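Long-range contacts in GrgF (Penicillium sp. sh18, PDB 6LZH), which acts as a polyketide transferase of the alpha/beta hydrolase fold in the biosynthesis of gregatin A, a fungal polyketide with an alkylated furanone core: residues A[19-24]-A[64-69]; A[11-16]-A[92-97]; A[86-91]-A[118-123]; A[41-46]-A[201-206]. One frame throughout, in Å; residues are numbered along the deposited sequence.

Contact 1 (A[19-24]-A[64-69]); sequences LTLRGW and LLYDPR
Trp-24 and Leu-65 bond to each other twice as an antiparallel hydrogen-bonded pair: Trp-24 N donates to Leu-65 O at 2.7 Å, and Leu-65 N returns the bond to Trp-24 O at 2.8 Å. Farther along, Asp-67 N reaches Arg-22 O at 2.9 Å in a nearly straight bond (172° at the hydrogen). Between these bonds Gly-23 and Tyr-66 form a non-hydrogen-bonded pair whose CA atoms are only 3.7 Å apart. Glycine suits this spot, because a CB here would run into Leu-65 O and Tyr-66 CA. The charged ends turn to partners elsewhere: Asp-67 to Lys-45, Arg-22 to Asp-75, Arg-69 to Gln-86 and Asp-81.

Packing surrounds this backbone core. With CG between its own N and carbonyl carbon (chi1 69°), Tyr-66 lays its ring beside Leu-21, and Leu-21 CD1 meets Tyr-66 CE1 obliquely at 3.6 Å. The other branch of Leu-21, CD2, rests on the backbone of Arg-69. Leu-19 CD1 presses on the aliphatic Arg-69 CG at 3.3 Å, using the oily part of a charged chain. On the opposite face of the sheet, Leu-65 CD2 lies at the edge of the Trp-24 indole, 4.3 Å from Trp-24 CE3. Here strand 20-26, from the antiparallel N-terminal part of the sheet, joins strand 62-66, the first of the parallel run that characterises the alpha/beta hydrolase fold.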
loop_
_atom_site.group_PDB
_atom_site.type_symbol
_atom_site.label_atom_id
_atom_site.label_comp_id
_atom_site.label_asym_id
_atom_site.label_seq_id
_atom_site.Cartn_x
_atom_site.Cartn_y
_atom_site.Cartn_z
ATOM N N LEU A 19 -12.391 13.085 0.774
ATOM C CA LEU A 19 -12.248 13.695 2.088
ATOM C C LEU A 19 -11.929 15.178 1.967
ATOM O O LEU A 19 -11.280 15.608 1.012
ATOM C CB LEU A 19 -11.122 13.020 2.872
ATOM C CG LEU A 19 -11.231 11.506 2.977
ATOM C CD1 LEU A 19 -9.914 10.948 3.400
ATOM C CD2 LEU A 19 -12.307 11.170 3.977
ATOM N N THR A 20 -12.354 15.952 2.972
ATOM C CA THR A 20 -11.891 17.322 3.150
ATOM C C THR A 20 -10.727 17.324 4.132
ATOM O O THR A 20 -10.870 16.879 5.273
ATOM C CB THR A 20 -13.004 18.229 3.680
ATOM O OG1 THR A 20 -14.080 18.280 2.741
ATOM C CG2 THR A 20 -12.469 19.630 3.881
ATOM N N LEU A 21 -9.578 17.807 3.689
ATOM C CA LEU A 21 -8.441 18.039 4.565
ATOM C C LEU A 21 -8.359 19.526 4.843
ATOM O O LEU A 21 -8.630 20.340 3.957
ATOM C CB LEU A 21 -7.137 17.572 3.922
ATOM C CG LEU A 21 -7.087 16.117 3.449
ATOM C CD1 LEU A 21 -5.663 15.770 3.034
ATOM C CD2 LEU A 21 -7.595 15.158 4.528
ATOM N N ARG A 22 -7.971 19.880 6.057
ATOM C CA ARG A 22 -7.979 21.280 6.465
ATOM C C ARG A 22 -6.611 21.679 6.977
ATOM O O ARG A 22 -5.867 20.856 7.524
ATOM C CB ARG A 22 -9.060 21.528 7.540
ATOM C CG ARG A 22 -10.474 21.200 7.037
ATOM C CD ARG A 22 -11.604 21.444 8.052
ATOM N NE ARG A 22 -12.904 21.140 7.445
ATOM C CZ ARG A 22 -13.436 19.918 7.364
ATOM N NH1 ARG A 22 -12.812 18.869 7.878
ATOM N NH2 ARG A 22 -14.611 19.742 6.776
ATOM N N GLY A 23 -6.285 22.949 6.795
ATOM C CA GLY A 23 -4.980 23.400 7.187
ATOM C C GLY A 23 -4.858 24.899 7.109
ATOM O O GLY A 23 -5.853 25.634 7.100
ATOM N N TRP A 24 -3.610 25.329 7.038
ATOM C CA TRP A 24 -3.244 26.730 7.111
ATOM C C TRP A 24 -2.402 27.075 5.904
ATOM O O TRP A 24 -1.499 26.323 5.531
ATOM C CB TRP A 24 -2.442 27.047 8.382
ATOM C CG TRP A 24 -3.239 27.034 9.638
ATOM C CD1 TRP A 24 -4.539 27.440 9.792
ATOM C CD2 TRP A 24 -2.793 26.617 10.932
ATOM N NE1 TRP A 24 -4.925 27.288 11.096
ATOM C CE2 TRP A 24 -3.874 26.783 11.819
ATOM C CE3 TRP A 24 -1.583 26.102 11.425
ATOM C CZ2 TRP A 24 -3.785 26.467 13.178
ATOM C CZ3 TRP A 24 -1.495 25.790 12.773
ATOM C CH2 TRP A 24 -2.594 25.975 13.635
ATOM N N LEU A 64 1.840 25.687 2.756
ATOM C CA LEU A 64 0.605 24.977 3.078
ATOM C C LEU A 64 0.922 23.968 4.176
ATOM O O LEU A 64 1.798 23.109 4.010
ATOM C CB LEU A 64 0.034 24.250 1.851
ATOM C CG LEU A 64 -1.173 23.341 2.142
ATOM C CD1 LEU A 64 -2.411 24.141 2.656
ATOM C CD2 LEU A 64 -1.531 22.501 0.928
ATOM N N LEU A 65 0.233 24.084 5.304
ATOM C CA LEU A 65 0.427 23.184 6.434
ATOM C C LEU A 65 -0.932 22.600 6.771
ATOM O O LEU A 65 -1.842 23.346 7.136
ATOM C CB LEU A 65 1.010 23.966 7.622
ATOM C CG LEU A 65 1.241 23.298 8.956
ATOM C CD1 LEU A 65 2.010 22.023 8.733
ATOM C CD2 LEU A 65 1.994 24.258 9.912
ATOM N N TYR A 66 -1.092 21.285 6.646
ATOM C CA TYR A 66 -2.428 20.728 6.809
ATOM C C TYR A 66 -2.439 19.478 7.677
ATOM O O TYR A 66 -1.414 18.825 7.882
ATOM C CB TYR A 66 -3.076 20.456 5.455
ATOM C CG TYR A 66 -2.527 19.340 4.594
ATOM C CD1 TYR A 66 -2.848 18.008 4.853
ATOM C CD2 TYR A 66 -1.766 19.625 3.472
ATOM C CE1 TYR A 66 -2.394 16.998 4.049
ATOM C CE2 TYR A 66 -1.304 18.612 2.636
ATOM C CZ TYR A 66 -1.624 17.296 2.932
ATOM O OH TYR A 66 -1.179 16.274 2.118
ATOM N N ASP A 67 -3.626 19.186 8.223
ATOM C CA ASP A 67 -3.807 17.999 9.046
ATOM C C ASP A 67 -4.044 16.813 8.125
ATOM O O ASP A 67 -4.928 16.884 7.256
ATOM C CB ASP A 67 -4.986 18.162 10.022
ATOM C CG ASP A 67 -4.666 19.101 11.180
ATOM O OD1 ASP A 67 -3.540 19.038 11.702
ATOM O OD2 ASP A 67 -5.546 19.880 11.598
ATOM N N PRO A 68 -3.249 15.751 8.223
ATOM C CA PRO A 68 -3.503 14.562 7.404
ATOM C C PRO A 68 -4.859 13.959 7.737
ATOM O O PRO A 68 -5.515 14.315 8.718
ATOM C CB PRO A 68 -2.356 13.613 7.778
ATOM C CG PRO A 68 -1.292 14.507 8.356
ATOM C CD PRO A 68 -2.031 15.611 9.045
ATOM N N ARG A 69 -5.288 13.037 6.879
ATOM C CA ARG A 69 -6.525 12.308 7.095
ATOM C C ARG A 69 -6.624 11.791 8.523
ATOM O O ARG A 69 -5.678 11.195 9.045
ATOM C CB ARG A 69 -6.592 11.127 6.124
ATOM C CG ARG A 69 -7.967 10.523 6.043
ATOM C CD ARG A 69 -8.175 9.395 7.023
ATOM N NE ARG A 69 -7.484 8.176 6.631
ATOM C CZ ARG A 69 -7.511 7.065 7.355
ATOM N NH1 ARG A 69 -6.864 5.975 6.945
ATOM N NH2 ARG A 69 -8.181 7.053 8.505
#

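Contact 2 (A[11-16]-A[92-97]); sequences VEFTTL and HDAVTW
Phe-13 sets its CB over one face of the Trp-97 indole, toward the pyrrole side, a CH-pi contact in which the carbon lies 3.6 Å from the centroid of the five-membered ring and 19° off the ring normal. The two aromatic planes are tilted by 29° and slid apart, so they barely overlap, and the phenyl instead runs on toward the helix backbone. Its torsion explains this: CG stands between the backbone N and the carbonyl carbon (chi1 62°), which carries Phe-13 CZ to 3.7 Å from Ala-94 CB. A small residue at Ala-94 lets the ring come that close to the helix, and Tyr-66 meets Phe-13 edge-to-face. Val-11 extends the apolar patch, its CB 3.9 Å from Trp-97 CZ2 on the six-membered part of the indole.

These residues fasten strand 9-14, an outermost strand of the alpha/beta hydrolase sheet within this chain, to helix 84-99, which packs across that end of the sheet. Toward the polar edge the strand has given way to a loop. There Leu-16 N donates to Asp-93 OD2 at 2.7 Å, approaching from above the carboxylate plane. Thr-15 CA lies 3.3 Å from the same oxygen, while Thr-15 OG1 turns to Asp-17. Asp-93 OD2 also forms a salt bridge with Arg-161 of the second subunit.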
loop_
_atom_site.group_PDB
_atom_site.type_symbol
_atom_site.label_atom_id
_atom_site.label_comp_id
_atom_site.label_asym_id
_atom_site.label_seq_id
_atom_site.Cartn_x
_atom_site.Cartn_y
_atom_site.Cartn_z
ATOM N N VAL A 11 -7.659 27.041 5.327
ATOM C CA VAL A 11 -7.954 26.541 3.990
ATOM C C VAL A 11 -8.386 25.082 4.103
ATOM O O VAL A 11 -8.125 24.398 5.098
ATOM C CB VAL A 11 -6.745 26.664 3.019
ATOM C CG1 VAL A 11 -6.424 28.116 2.694
ATOM C CG2 VAL A 11 -5.495 25.948 3.601
ATOM N N GLU A 12 -9.066 24.605 3.064
ATOM C CA GLU A 12 -9.363 23.187 2.962
ATOM C C GLU A 12 -9.339 22.781 1.497
ATOM O O GLU A 12 -9.466 23.612 0.596
ATOM C CB GLU A 12 -10.703 22.829 3.629
ATOM C CG GLU A 12 -11.828 23.792 3.403
ATOM C CD GLU A 12 -13.113 23.374 4.116
ATOM O OE1 GLU A 12 -13.126 23.305 5.364
ATOM O OE2 GLU A 12 -14.106 23.125 3.411
ATOM N N PHE A 13 -9.119 21.491 1.264
ATOM C CA PHE A 13 -9.109 20.991 -0.101
ATOM C C PHE A 13 -9.590 19.551 -0.073
ATOM O O PHE A 13 -9.599 18.903 0.982
ATOM C CB PHE A 13 -7.719 21.115 -0.760
ATOM C CG PHE A 13 -6.621 20.309 -0.061
ATOM C CD1 PHE A 13 -5.963 20.823 1.062
ATOM C CD2 PHE A 13 -6.245 19.059 -0.543
ATOM C CE1 PHE A 13 -4.950 20.098 1.697
ATOM C CE2 PHE A 13 -5.232 18.319 0.075
ATOM C CZ PHE A 13 -4.583 18.840 1.198
ATOM N N THR A 14 -10.014 19.068 -1.240
ATOM C CA THR A 14 -10.674 17.772 -1.367
ATOM C C THR A 14 -9.703 16.731 -1.915
ATOM O O THR A 14 -8.883 17.032 -2.789
ATOM C CB THR A 14 -11.903 17.898 -2.276
ATOM O OG1 THR A 14 -12.723 18.982 -1.801
ATOM C CG2 THR A 14 -12.735 16.619 -2.265
ATOM N N THR A 15 -9.788 15.505 -1.395
ATOM C CA THR A 15 -8.929 14.432 -1.880
ATOM C C THR A 15 -9.654 13.599 -2.933
ATOM O O THR A 15 -10.884 13.615 -3.034
ATOM C CB THR A 15 -8.484 13.517 -0.733
ATOM O OG1 THR A 15 -9.630 12.842 -0.204
ATOM C CG2 THR A 15 -7.823 14.322 0.381
ATOM N N LEU A 16 -8.872 12.832 -3.697
ATOM C CA LEU A 16 -9.474 11.970 -4.710
ATOM C C LEU A 16 -10.500 11.026 -4.090
ATOM O O LEU A 16 -11.538 10.744 -4.698
ATOM C CB LEU A 16 -8.392 11.192 -5.456
ATOM C CG LEU A 16 -8.801 10.268 -6.617
ATOM C CD1 LEU A 16 -9.528 11.028 -7.726
ATOM C CD2 LEU A 16 -7.579 9.583 -7.175
ATOM N N HIS A 92 -0.302 14.458 -3.478
ATOM C CA HIS A 92 -0.577 14.742 -4.890
ATOM C C HIS A 92 -1.827 15.615 -5.038
ATOM O O HIS A 92 -1.882 16.509 -5.892
ATOM C CB HIS A 92 -0.772 13.454 -5.687
ATOM C CG HIS A 92 0.280 12.410 -5.465
ATOM N ND1 HIS A 92 1.594 12.719 -5.178
ATOM C CD2 HIS A 92 0.206 11.055 -5.483
ATOM C CE1 HIS A 92 2.287 11.599 -5.041
ATOM N NE2 HIS A 92 1.470 10.576 -5.228
ATOM N N ASP A 93 -2.849 15.358 -4.227
ATOM C CA ASP A 93 -4.050 16.186 -4.291
ATOM C C ASP A 93 -3.761 17.589 -3.772
ATOM O O ASP A 93 -4.306 18.579 -4.284
ATOM C CB ASP A 93 -5.187 15.528 -3.494
ATOM C CG ASP A 93 -5.615 14.197 -4.090
ATOM O OD1 ASP A 93 -5.346 13.992 -5.295
ATOM O OD2 ASP A 93 -6.207 13.353 -3.350
ATOM N N ALA A 94 -2.885 17.695 -2.777
ATOM C CA ALA A 94 -2.485 19.011 -2.288
ATOM C C ALA A 94 -1.736 19.796 -3.362
ATOM O O ALA A 94 -1.987 20.992 -3.551
ATOM C CB ALA A 94 -1.631 18.854 -1.027
ATOM N N VAL A 95 -0.826 19.134 -4.090
ATOM C CA VAL A 95 -0.109 19.803 -5.179
ATOM C C VAL A 95 -1.101 20.301 -6.234
ATOM O O VAL A 95 -1.015 21.443 -6.699
ATOM C CB VAL A 95 0.943 18.852 -5.786
ATOM C CG1 VAL A 95 1.392 19.331 -7.182
ATOM C CG2 VAL A 95 2.141 18.669 -4.849
ATOM N N THR A 96 -2.063 19.451 -6.611
ATOM C CA THR A 96 -3.111 19.837 -7.562
ATOM C C THR A 96 -3.837 21.093 -7.105
ATOM O O THR A 96 -4.013 22.040 -7.880
ATOM C CB THR A 96 -4.107 18.686 -7.724
ATOM O OG1 THR A 96 -3.429 17.561 -8.283
ATOM C CG2 THR A 96 -5.290 19.087 -8.614
ATOM N N TRP A 97 -4.285 21.099 -5.851
ATOM C CA TRP A 97 -4.930 22.275 -5.269
ATOM C C TRP A 97 -4.016 23.496 -5.314
ATOM O O TRP A 97 -4.424 24.587 -5.743
ATOM C CB TRP A 97 -5.328 21.956 -3.825
ATOM C CG TRP A 97 -5.960 23.073 -3.088
ATOM C CD1 TRP A 97 -7.264 23.470 -3.161
ATOM C CD2 TRP A 97 -5.325 23.939 -2.136
ATOM N NE1 TRP A 97 -7.478 24.545 -2.314
ATOM C CE2 TRP A 97 -6.302 24.845 -1.677
ATOM C CE3 TRP A 97 -4.026 24.033 -1.629
ATOM C CZ2 TRP A 97 -6.018 25.837 -0.740
ATOM C CZ3 TRP A 97 -3.742 25.015 -0.694
ATOM C CH2 TRP A 97 -4.736 25.904 -0.258
#

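Contact 3 (A[86-91]-A[118-123]); sequences QQAEHL and GNVTLA
Val-120 is the bump of this contact, pushed from helix 116-127 into a shallow hollow on helix 84-99. Helix 116-127 follows the nucleophile elbow of the alpha/beta hydrolase fold, where the strand that ends just before Cys-115 turns into helix. The two short helical segments cross at -59° with their axes 8.6 Å apart, and at the crossing the CA atoms of Ala-88 and Val-120 come to 5.1 Å.

Gln-87, Ala-88 and Leu-91 form the hollow. Ala-88 is its floor: with a single methyl there, Val-120 CG1 can sink to 3.5 Å from Ala-88 N. Gln-87 makes one wall with the aliphatic part of its extended chain, its CB touching both valine methyls at 3.9 Å. The branch at CB suits Val-120 to this place, because CG1 lies anti to the backbone N (chi1 167°) and fills the hollow while CG2 bears on the glutamine. Cut back to an alanine, this position would probably leave the hollow between Gln-87 and Leu-91 unfilled and lose the grip of CG1 on Leu-91 CD1 and the Ala-88 backbone.

Beside the bump two small residues face each other, Ala-88 CB and Ala-123 CB meeting at 4.2 Å. No hydrogen bond spans the two segments; the hydroxyl of Thr-121 bonds back to Gly-117 O. Leu-91 forms the other wall, its CD1 3.5 Å from Val-120 CG1 and 4.1 Å from Thr-121 CA.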
loop_
_atom_site.group_PDB
_atom_site.type_symbol
_atom_site.label_atom_id
_atom_site.label_comp_id
_atom_site.label_asym_id
_atom_site.label_seq_id
_atom_site.Cartn_x
_atom_site.Cartn_y
_atom_site.Cartn_z
ATOM N N GLN A 86 -1.785 6.309 1.481
ATOM C CA GLN A 86 -2.876 7.259 1.267
ATOM C C GLN A 86 -2.405 8.690 1.498
ATOM O O GLN A 86 -2.842 9.619 0.809
ATOM C CB GLN A 86 -4.044 6.952 2.204
ATOM C CG GLN A 86 -5.213 7.925 2.023
ATOM C CD GLN A 86 -6.293 7.791 3.094
ATOM O OE1 GLN A 86 -6.000 7.585 4.271
ATOM N NE2 GLN A 86 -7.545 7.936 2.689
ATOM N N GLN A 87 -1.540 8.887 2.497
ATOM C CA GLN A 87 -1.098 10.239 2.827
ATOM C C GLN A 87 -0.223 10.796 1.716
ATOM O O GLN A 87 -0.311 11.986 1.382
ATOM C CB GLN A 87 -0.365 10.249 4.178
ATOM C CG GLN A 87 -0.200 11.658 4.772
ATOM C CD GLN A 87 0.315 11.691 6.213
ATOM O OE1 GLN A 87 0.031 10.790 7.037
ATOM N NE2 GLN A 87 1.071 12.751 6.528
ATOM N N ALA A 88 0.611 9.944 1.114
ATOM C CA ALA A 88 1.366 10.374 -0.057
ATOM C C ALA A 88 0.424 10.732 -1.192
ATOM O O ALA A 88 0.636 11.726 -1.892
ATOM C CB ALA A 88 2.328 9.268 -0.505
ATOM N N GLU A 89 -0.603 9.902 -1.416
ATOM C CA GLU A 89 -1.593 10.220 -2.441
ATOM C C GLU A 89 -2.214 11.581 -2.182
ATOM O O GLU A 89 -2.425 12.368 -3.112
ATOM C CB GLU A 89 -2.679 9.150 -2.470
ATOM C CG GLU A 89 -2.315 7.905 -3.237
ATOM C CD GLU A 89 -3.486 6.944 -3.279
ATOM O OE1 GLU A 89 -4.476 7.209 -3.998
ATOM O OE2 GLU A 89 -3.426 5.953 -2.552
ATOM N N HIS A 90 -2.501 11.877 -0.919
ATOM C CA HIS A 90 -3.142 13.141 -0.589
ATOM C C HIS A 90 -2.218 14.318 -0.866
ATOM O O HIS A 90 -2.691 15.409 -1.183
ATOM C CB HIS A 90 -3.601 13.108 0.864
ATOM C CG HIS A 90 -4.803 12.248 1.085
ATOM N ND1 HIS A 90 -5.284 11.943 2.341
ATOM C CD2 HIS A 90 -5.629 11.629 0.203
ATOM C CE1 HIS A 90 -6.352 11.173 2.224
ATOM N NE2 HIS A 90 -6.584 10.970 0.937
ATOM N N LEU A 91 -0.899 14.110 -0.778
ATOM C CA LEU A 91 0.038 15.171 -1.151
ATOM C C LEU A 91 -0.016 15.467 -2.646
ATOM O O LEU A 91 0.191 16.617 -3.057
ATOM C CB LEU A 91 1.458 14.797 -0.747
ATOM C CG LEU A 91 1.801 14.990 0.725
ATOM C CD1 LEU A 91 3.215 14.478 0.984
ATOM C CD2 LEU A 91 1.690 16.472 1.128
ATOM N N GLY A 118 8.203 13.080 6.759
ATOM C CA GLY A 118 9.314 13.002 5.831
ATOM C C GLY A 118 9.307 11.724 5.033
ATOM O O GLY A 118 9.734 11.714 3.879
ATOM N N ASN A 119 8.817 10.640 5.633
ATOM C CA ASN A 119 8.585 9.406 4.894
ATOM C C ASN A 119 7.563 9.643 3.786
ATOM O O ASN A 119 7.814 9.348 2.615
ATOM C CB ASN A 119 8.117 8.324 5.871
ATOM C CG ASN A 119 7.843 6.976 5.201
ATOM O OD1 ASN A 119 7.024 6.872 4.300
ATOM N ND2 ASN A 119 8.511 5.934 5.684
ATOM N N VAL A 120 6.420 10.223 4.138
ATOM C CA VAL A 120 5.364 10.484 3.151
ATOM C C VAL A 120 5.842 11.472 2.083
ATOM O O VAL A 120 5.494 11.356 0.897
ATOM C CB VAL A 120 4.111 10.983 3.897
ATOM C CG1 VAL A 120 3.094 11.573 2.961
ATOM C CG2 VAL A 120 3.507 9.843 4.724
ATOM N N THR A 121 6.614 12.480 2.495
ATOM C CA THR A 121 7.176 13.450 1.548
ATOM C C THR A 121 8.062 12.765 0.505
ATOM O O THR A 121 7.933 13.020 -0.699
ATOM C CB THR A 121 7.961 14.526 2.323
ATOM O OG1 THR A 121 7.046 15.390 3.018
ATOM C CG2 THR A 121 8.823 15.408 1.379
ATOM N N LEU A 122 8.991 11.907 0.947
ATOM C CA LEU A 122 9.850 11.206 -0.006
ATOM C C LEU A 122 9.035 10.311 -0.943
ATOM O O LEU A 122 9.333 10.208 -2.141
ATOM C CB LEU A 122 10.897 10.381 0.748
ATOM C CG LEU A 122 11.904 11.220 1.544
ATOM C CD1 LEU A 122 12.689 10.381 2.528
ATOM C CD2 LEU A 122 12.835 12.024 0.621
ATOM N N ALA A 123 8.016 9.635 -0.411
ATOM C CA ALA A 123 7.216 8.755 -1.263
ATOM C C ALA A 123 6.440 9.562 -2.293
ATOM O O ALA A 123 6.336 9.165 -3.457
ATOM C CB ALA A 123 6.259 7.922 -0.404
#

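Contact 4 (A[41-46]-A[201-206]); sequences FNMPKD and IPVENR
Met-43 CE packs against Ile-201 CG2 at 3.7 Å and lies 3.6 Å from Pro-202 O, and this methionine end is the tight part of the contact. The chain of Met-43 bends twice, at chi2 -57° and again at chi3, and so curls its methyl up to the other loop. A flexible, unbranched side chain suits a place that needs such a bend. Val-203 CG2 stands farther off, 4.4 Å from Met-43 SD.

Loop 41-46 follows strand 32-38; in alpha/beta hydrolases the loop at this point commonly supplies part of the oxyanion hole, and Met-43 is about 7 Å from active-site Cys-115, side chain to side chain. Segment 201-206 belongs to the insertion between strands 133-137 and 232-237, the usual site of a lid.

Asn-42 is buried, with a left-handed backbone that asparagine tolerates well. Asn-42 ND2 donates to Arg-206 O at 3.0 Å in a bent bond (135° at the hydrogen) that arrives above the carbonyl plane. The amide has further partners in Tyr-175 OH and, through OD1, Asn-80. A leucine in its place would probably cost Arg-206 O its donor and deprive Asn-80 of its acceptor. A water bridges the backbones, donating to Asn-42 O at 3.0 Å and to Glu-204 O at 2.6 Å. The contact is looser toward solvent, where Pro-202, Glu-204 and Arg-206 are exposed.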
loop_
_atom_site.group_PDB
_atom_site.type_symbol
_atom_site.label_atom_id
_atom_site.label_comp_id
_atom_site.label_asym_id
_atom_site.label_seq_id
_atom_site.Cartn_x
_atom_site.Cartn_y
_atom_site.Cartn_z
ATOM N N PHE A 41 4.725 11.853 13.327
ATOM C CA PHE A 41 3.888 10.663 13.461
ATOM C C PHE A 41 2.672 10.925 14.338
ATOM O O PHE A 41 2.803 11.303 15.506
ATOM C CB PHE A 41 4.714 9.524 14.047
ATOM C CG PHE A 41 3.939 8.262 14.245
ATOM C CD1 PHE A 41 3.734 7.393 13.177
ATOM C CD2 PHE A 41 3.420 7.934 15.494
ATOM C CE1 PHE A 41 3.024 6.221 13.342
ATOM C CE2 PHE A 41 2.699 6.756 15.669
ATOM C CZ PHE A 41 2.506 5.896 14.583
ATOM N N ASN A 42 1.486 10.701 13.779
ATOM C CA ASN A 42 0.229 10.811 14.503
ATOM C C ASN A 42 0.009 12.209 15.061
ATOM O O ASN A 42 -0.728 12.377 16.033
ATOM C CB ASN A 42 0.145 9.773 15.635
ATOM C CG ASN A 42 -1.291 9.484 16.051
ATOM O OD1 ASN A 42 -2.203 9.567 15.235
ATOM N ND2 ASN A 42 -1.494 9.174 17.328
ATOM N N MET A 43 0.644 13.234 14.456
ATOM C CA MET A 43 0.561 14.590 14.975
ATOM C C MET A 43 -0.220 15.502 14.025
ATOM O O MET A 43 -0.175 15.328 12.801
ATOM C CB MET A 43 1.962 15.178 15.189
ATOM C CG MET A 43 2.709 14.584 16.394
ATOM S SD MET A 43 1.753 14.781 17.935
ATOM C CE MET A 43 1.908 16.549 18.234
ATOM N N PRO A 44 -0.942 16.479 14.562
ATOM C CA PRO A 44 -1.561 17.510 13.726
ATOM C C PRO A 44 -0.523 18.553 13.314
ATOM O O PRO A 44 0.639 18.507 13.707
ATOM C CB PRO A 44 -2.624 18.108 14.652
ATOM C CG PRO A 44 -1.984 18.022 16.009
ATOM C CD PRO A 44 -1.200 16.709 15.998
ATOM N N LYS A 45 -0.972 19.505 12.502
ATOM C CA LYS A 45 -0.121 20.570 11.985
ATOM C C LYS A 45 0.315 21.566 13.061
ATOM O O LYS A 45 1.191 22.401 12.800
ATOM C CB LYS A 45 -0.884 21.318 10.899
ATOM C CG LYS A 45 -2.052 22.089 11.494
ATOM C CD LYS A 45 -3.106 22.409 10.470
ATOM C CE LYS A 45 -4.247 23.190 11.108
ATOM N NZ LYS A 45 -5.001 22.317 12.056
ATOM N N ASP A 46 -0.258 21.482 14.262
ATOM C CA ASP A 46 -0.264 22.624 15.180
ATOM C C ASP A 46 1.089 22.889 15.839
ATOM O O ASP A 46 1.386 24.041 16.178
ATOM C CB ASP A 46 -1.344 22.397 16.246
ATOM C CG ASP A 46 -2.742 22.598 15.700
ATOM O OD1 ASP A 46 -3.136 21.839 14.793
ATOM O OD2 ASP A 46 -3.444 23.529 16.159
ATOM N N ILE A 201 2.841 20.601 24.288
ATOM C CA ILE A 201 2.286 20.168 23.010
ATOM C C ILE A 201 1.355 18.990 23.278
ATOM O O ILE A 201 1.807 17.968 23.826
ATOM C CB ILE A 201 3.392 19.794 22.019
ATOM C CG1 ILE A 201 4.142 21.065 21.603
ATOM C CG2 ILE A 201 2.795 19.086 20.828
ATOM C CD1 ILE A 201 5.639 20.866 21.316
ATOM N N PRO A 202 0.067 19.093 22.953
ATOM C CA PRO A 202 -0.843 17.978 23.220
ATOM C C PRO A 202 -0.557 16.821 22.277
ATOM O O PRO A 202 -0.217 17.010 21.104
ATOM C CB PRO A 202 -2.238 18.580 22.993
ATOM C CG PRO A 202 -2.016 19.756 22.093
ATOM C CD PRO A 202 -0.604 20.238 22.305
ATOM N N VAL A 203 -0.667 15.615 22.813
ATOM C CA VAL A 203 -0.366 14.400 22.073
ATOM C C VAL A 203 -1.540 13.448 22.218
ATOM O O VAL A 203 -1.982 13.172 23.339
ATOM C CB VAL A 203 0.928 13.736 22.578
ATOM C CG1 VAL A 203 1.079 12.345 21.960
ATOM C CG2 VAL A 203 2.129 14.622 22.282
ATOM N N GLU A 204 -2.046 12.957 21.088
ATOM C CA GLU A 204 -3.016 11.867 21.082
ATOM C C GLU A 204 -2.242 10.569 21.281
ATOM O O GLU A 204 -1.472 10.163 20.408
ATOM C CB GLU A 204 -3.806 11.870 19.774
ATOM C CG GLU A 204 -5.020 10.930 19.746
ATOM C CD GLU A 204 -5.930 11.092 20.953
ATOM O OE1 GLU A 204 -6.581 12.157 21.089
ATOM O OE2 GLU A 204 -5.993 10.144 21.761
ATOM N N ASN A 205 -2.412 9.934 22.444
ATOM C CA ASN A 205 -1.593 8.789 22.829
ATOM C C ASN A 205 -2.189 7.455 22.381
ATOM O O ASN A 205 -1.922 6.420 23.010
ATOM C CB ASN A 205 -1.370 8.791 24.345
ATOM C CG ASN A 205 -2.604 8.370 25.117
ATOM O OD1 ASN A 205 -3.728 8.697 24.737
ATOM N ND2 ASN A 205 -2.400 7.633 26.204
ATOM N N ARG A 206 -2.989 7.454 21.317
ATOM C CA ARG A 206 -3.598 6.244 20.792
ATOM C C ARG A 206 -3.442 6.220 19.278
ATOM O O ARG A 206 -3.471 7.259 18.614
ATOM C CB ARG A 206 -5.089 6.151 21.167
ATOM C CG ARG A 206 -5.371 6.312 22.661
ATOM C CD ARG A 206 -6.515 5.414 23.133
ATOM N NE ARG A 206 -6.021 4.224 23.826
ATOM C CZ ARG A 206 -6.757 3.147 24.079
ATOM N NH1 ARG A 206 -8.029 3.110 23.695
ATOM N NH2 ARG A 206 -6.226 2.106 24.714
HETATM O O HOH W 1 -0.034 11.781 18.939
#

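In the fold
From the N terminus, strand 9-14 opens the loop that contact 2 closes at helix 84-99. Contact 1 is nested within it, closing when strand 62-66 pairs with strand 20-26, the sheet neighbour of strand 9-14. Segment 41-46 lies between the halves of contact 1, so contact 4, which closes only at 201-206, crosses contacts 1 and 2 and encloses contact 3. Contacts 2 and 3 also cross, sharing helix 84-99: one fixes it to the sheet's N-terminal edge, the other to the helix behind the nucleophile. Contacts 1 and 4 touch through loop 41-46, and contact 4 in turn ties that loop to the insertion between strands 133-137 and 232-237.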